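Local structure of probable chitinase (5JH8) at residues 177-182 with 188-193; 194-199 with 280-285. The protein probably binds and hydrolyses chitin as a family 18 glycoside hydrolase with a TIM-barrel fold. All coordinates share one frame; numbering follows the deposited sequence.

Contact 1 (177-182 with 188-193) lies in the loop that follows barrel strand 172-176, beside the pocket that holds the two ligands, whereas contact 2 (194-199 with 280-285) packs the helix that follows this loop, 193-206, against helix 276-289. The centres of contact 1 and contact 2 are about 11 Å apart. K282 of contact 2 ties them together, its NZ lying 2.8 Å from A191 O of contact 1, a probable hydrogen bond. M196 CE also rests 3.4 Å from S177 O. Y178 and D179 of contact 1 touch the ligands directly, while the side chain of M196 is about 12 Å from each bound group.

Contact 1 (177-182 with 188-193); sequences SYDEAI and GPVAGS. With 6KY ((2S)-2-(dimethylamino)-4-(methylselanyl)butanoic acid), chain E; HIS (histidine), chain F.
E180 grips the returning chain of 188-193 twice. Its backbone N donates to V190 O (2.9 Å, N-H...O 159°). Its carboxylate OE1 accepts from G192 N at 2.8 Å, the donor approaching almost in line with the C-O bond. These bonds close the loop after strand 172-176 of the family 18 TIM barrel, and G192 is the N-cap residue of the helix that follows. With CG anti to the backbone N (chi1 -177°) and the chain extended beyond it, the E180 side chain runs past P189 O to reach G192. On the pocket side, D179 OD2 takes a short hydrogen bond of 2.5 Å from N of the bound 6KY, while D179 OD1 is held by the hydroxyls of Y219 and Y221. Y178 OH is hydrogen-bonded to NE2 of the bound histidine, which lies at the edge of the phenol ring and in its plane; Q174 also bonds this hydroxyl. Y178 CA adds a CA-H...O contact to V190 O at 3.3 Å. In the packing beyond, V190 CG1 lies against D179 N. A191 CB sits 3.4 Å from S177 O, and A181 CB meets G188 O at the same distance.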
# COMPACT_ATOMS: atom_id res chain seq x y z
N SER A 177 2.11 -4.02 -4.21
CA SER A 177 2.64 -4.27 -5.55
C SER A 177 2.94 -2.96 -6.28
O SER A 177 2.42 -2.67 -7.36
CB SER A 177 1.71 -5.17 -6.35
OG SER A 177 0.38 -4.72 -6.37
N TYR A 178 3.84 -2.21 -5.65
CA TYR A 178 4.40 -0.98 -6.18
C TYR A 178 5.79 -0.83 -5.55
O TYR A 178 6.18 -1.59 -4.67
CB TYR A 178 3.46 0.24 -5.97
CG TYR A 178 2.69 0.27 -4.67
CD1 TYR A 178 3.31 0.54 -3.47
CD2 TYR A 178 1.32 0.02 -4.66
CE1 TYR A 178 2.59 0.56 -2.28
CE2 TYR A 178 0.60 0.06 -3.49
CZ TYR A 178 1.23 0.34 -2.31
OH TYR A 178 0.46 0.37 -1.18
N ASP A 179 6.55 0.14 -6.03
CA ASP A 179 7.95 0.30 -5.64
C ASP A 179 8.82 -0.88 -6.10
O ASP A 179 9.82 -1.21 -5.47
CB ASP A 179 8.10 0.62 -4.16
CG ASP A 179 7.49 1.95 -3.81
OD1 ASP A 179 7.35 2.81 -4.71
OD2 ASP A 179 7.15 2.12 -2.63
N GLU A 180 8.45 -1.49 -7.23
CA GLU A 180 9.33 -2.45 -7.88
C GLU A 180 10.68 -1.82 -8.18
O GLU A 180 11.72 -2.48 -8.09
CB GLU A 180 8.66 -2.93 -9.16
CG GLU A 180 9.41 -3.99 -9.90
CD GLU A 180 8.83 -4.28 -11.27
OE1 GLU A 180 7.76 -3.74 -11.64
OE2 GLU A 180 9.49 -5.07 -12.01
N ALA A 181 10.66 -0.56 -8.56
CA ALA A 181 11.82 0.30 -8.68
C ALA A 181 11.50 1.54 -7.86
O ALA A 181 10.34 1.92 -7.73
CB ALA A 181 12.06 0.72 -10.14
N ILE A 182 12.55 2.16 -7.28
CA ILE A 182 12.45 3.36 -6.46
C ILE A 182 13.59 4.29 -6.85
O ILE A 182 14.57 3.85 -7.47
CB ILE A 182 12.50 3.04 -4.95
CG1 ILE A 182 13.79 2.28 -4.58
CG2 ILE A 182 11.20 2.29 -4.52
CD1 ILE A 182 13.98 2.08 -3.09
N GLY A 188 13.02 1.90 -13.64
CA GLY A 188 12.25 0.84 -14.24
C GLY A 188 10.81 0.95 -13.80
O GLY A 188 10.48 1.79 -12.97
N PRO A 189 9.96 0.06 -14.31
CA PRO A 189 8.56 0.06 -13.89
C PRO A 189 8.44 0.05 -12.37
O PRO A 189 9.12 -0.70 -11.66
CB PRO A 189 8.02 -1.23 -14.50
CG PRO A 189 8.87 -1.46 -15.71
CD PRO A 189 10.24 -0.96 -15.33
N VAL A 190 7.51 0.87 -11.89
CA VAL A 190 7.22 0.96 -10.46
C VAL A 190 6.24 -0.11 -10.00
O VAL A 190 6.27 -0.53 -8.84
CB VAL A 190 6.72 2.38 -10.15
CG1 VAL A 190 6.32 2.52 -8.70
CG2 VAL A 190 7.79 3.39 -10.53
N ALA A 191 5.38 -0.55 -10.90
CA ALA A 191 4.35 -1.54 -10.60
C ALA A 191 4.11 -2.36 -11.86
O ALA A 191 2.99 -2.48 -12.36
CB ALA A 191 3.07 -0.85 -10.11
N GLY A 192 5.18 -2.95 -12.39
CA GLY A 192 5.07 -3.66 -13.66
C GLY A 192 4.12 -4.84 -13.54
O GLY A 192 4.12 -5.57 -12.55
N SER A 193 3.32 -5.04 -14.59
CA SER A 193 2.29 -6.07 -14.54
C SER A 193 2.86 -7.47 -14.52
O SER A 193 2.24 -8.37 -13.95
CB SER A 193 1.36 -5.93 -15.74
OG SER A 193 2.06 -5.97 -16.96
N 6KY E . 5.96 4.14 -1.69
CA 6KY E . 6.68 4.13 -0.37
C 6KY E . 5.78 4.70 0.71
O 6KY E . 5.47 5.88 0.69
CB 6KY E . 8.02 4.88 -0.41
CG 6KY E . 9.02 4.22 -1.38
SE 6KY E . 10.80 5.04 -1.37
CE 6KY E . 10.33 6.63 -2.39
CN1 6KY E . 5.81 5.48 -2.29
CN2 6KY E . 4.61 3.52 -1.61
N HIS F . 5.33 3.84 1.62
CA HIS F . 4.44 4.26 2.70
C HIS F . 5.20 5.16 3.67
O HIS F . 6.44 5.12 3.76
CB HIS F . 3.85 3.05 3.42
CG HIS F . 2.85 2.28 2.61
ND1 HIS F . 1.96 1.39 3.17
CD2 HIS F . 2.62 2.26 1.28
CE1 HIS F . 1.21 0.87 2.22
NE2 HIS F . 1.60 1.36 1.06
OXT HIS F . 4.58 5.95 4.38

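Contact 2 (194-199 with 280-285); sequences DWMEDD and ALKASL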
# COMPACT_ATOMS: atom_id res chain seq x y z
N ASP A 194 4.01 -7.69 -15.15
CA ASP A 194 4.64 -9.01 -15.15
C ASP A 194 5.10 -9.38 -13.74
O ASP A 194 4.82 -10.47 -13.24
CB ASP A 194 5.76 -9.07 -16.20
CG ASP A 194 6.83 -7.99 -16.06
OD1 ASP A 194 6.66 -6.98 -15.36
OD2 ASP A 194 7.89 -8.17 -16.70
N TRP A 195 5.79 -8.44 -13.08
CA TRP A 195 6.19 -8.59 -11.69
C TRP A 195 4.98 -8.74 -10.77
O TRP A 195 4.97 -9.61 -9.89
CB TRP A 195 7.03 -7.36 -11.35
CG TRP A 195 7.40 -7.14 -9.93
CD1 TRP A 195 8.44 -7.73 -9.27
CD2 TRP A 195 6.82 -6.21 -9.01
NE1 TRP A 195 8.53 -7.24 -7.99
CE2 TRP A 195 7.54 -6.31 -7.80
CE3 TRP A 195 5.76 -5.29 -9.09
CZ2 TRP A 195 7.23 -5.53 -6.67
CZ3 TRP A 195 5.46 -4.52 -7.98
CH2 TRP A 195 6.19 -4.64 -6.79
N MSE A 196 3.96 -7.91 -10.96
CA MSE A 196 2.74 -7.97 -10.17
C MSE A 196 2.09 -9.34 -10.30
O MSE A 196 1.66 -9.89 -9.30
CB MSE A 196 1.77 -6.86 -10.58
CG MSE A 196 0.49 -6.86 -9.77
SE MSE A 196 -0.71 -5.41 -10.29
CE MSE A 196 0.44 -3.89 -9.90
N GLU A 197 1.99 -9.85 -11.53
CA GLU A 197 1.37 -11.16 -11.73
C GLU A 197 2.19 -12.26 -11.09
O GLU A 197 1.63 -13.20 -10.50
CB GLU A 197 1.14 -11.41 -13.21
CG GLU A 197 0.01 -10.56 -13.76
CD GLU A 197 -0.12 -10.60 -15.27
OE1 GLU A 197 0.33 -11.59 -15.88
OE2 GLU A 197 -0.67 -9.62 -15.83
N ASP A 198 3.52 -12.18 -11.19
CA ASP A 198 4.35 -13.15 -10.47
C ASP A 198 4.08 -13.07 -8.98
O ASP A 198 4.00 -14.10 -8.29
CB ASP A 198 5.83 -12.91 -10.72
CG ASP A 198 6.28 -13.26 -12.13
OD1 ASP A 198 5.56 -13.98 -12.85
OD2 ASP A 198 7.39 -12.85 -12.52
N ASP A 199 3.98 -11.85 -8.45
CA ASP A 199 3.74 -11.69 -7.02
C ASP A 199 2.38 -12.23 -6.62
O ASP A 199 2.24 -12.87 -5.57
CB ASP A 199 3.80 -10.21 -6.64
CG ASP A 199 5.11 -9.52 -6.95
OD1 ASP A 199 6.17 -10.17 -7.02
OD2 ASP A 199 5.05 -8.26 -7.06
N ALA A 280 -6.31 0.44 -15.31
CA ALA A 280 -7.44 -0.45 -15.56
C ALA A 280 -6.98 -1.89 -15.65
O ALA A 280 -7.61 -2.79 -15.08
CB ALA A 280 -8.19 -0.03 -16.82
N LEU A 281 -5.86 -2.15 -16.34
CA LEU A 281 -5.34 -3.51 -16.44
C LEU A 281 -5.05 -4.06 -15.05
O LEU A 281 -5.44 -5.19 -14.71
CB LEU A 281 -4.10 -3.54 -17.35
CG LEU A 281 -3.41 -4.88 -17.64
CD1 LEU A 281 -2.53 -5.34 -16.52
CD2 LEU A 281 -4.41 -5.96 -17.98
N LYS A 282 -4.35 -3.28 -14.23
CA LYS A 282 -3.97 -3.76 -12.91
C LYS A 282 -5.19 -3.96 -12.01
O LYS A 282 -5.22 -4.93 -11.24
CB LYS A 282 -2.89 -2.86 -12.33
CG LYS A 282 -1.61 -3.01 -13.15
CD LYS A 282 -0.61 -1.86 -13.06
CE LYS A 282 0.42 -2.02 -14.18
NZ LYS A 282 1.46 -0.97 -14.15
N ALA A 283 -6.21 -3.11 -12.13
CA ALA A 283 -7.45 -3.33 -11.39
C ALA A 283 -8.20 -4.56 -11.89
O ALA A 283 -8.85 -5.26 -11.10
CB ALA A 283 -8.31 -2.07 -11.44
N SER A 284 -8.11 -4.84 -13.19
CA SER A 284 -8.80 -6.00 -13.75
C SER A 284 -8.24 -7.31 -13.22
O SER A 284 -8.90 -8.35 -13.33
CB SER A 284 -8.72 -5.98 -15.28
OG SER A 284 -7.49 -6.49 -15.78
N LEU A 285 -7.03 -7.28 -12.67
CA LEU A 285 -6.47 -8.49 -12.07
C LEU A 285 -7.29 -8.97 -10.88
O LEU A 285 -7.19 -10.15 -10.53
CB LEU A 285 -5.00 -8.30 -11.68
CG LEU A 285 -4.09 -7.99 -12.86
CD1 LEU A 285 -2.66 -7.84 -12.38
CD2 LEU A 285 -4.14 -9.02 -13.97
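M196, a selenomethionine, reaches from helix 193-206 into the angle between K282 and L285 of helix 276-289, its side chain slanting across both. These two helices lie on the outside of the TIM barrel and run almost parallel; the axes of the two short segments come within 11.4 Å at an angle of 9°. Extended through chi1 (-179°) and chi2, the M196 chain carries SE to 3.8 Å from L285 CD1, and to the same distance from K282 CG. A turn at chi3 (-60°) then lays CE alongside CG and CD of the lysine. K282 thus offers its methylenes to the selenomethionine and carries its charge onward: NZ forms a salt bridge with E274 and also donates to the carbonyl of H255, which would help to stabilise a buried ammonium. L285 is shared by two neighbours, for E197 crosses it at about a right angle, with CG near CD1. No hydrogen bond joins the two segments, and strand 212-222 lines the interface through N214, beside M196, and I216, beside K282. At the edge of the contact, E197 OE2 rests 4.0 Å from L285 CD2.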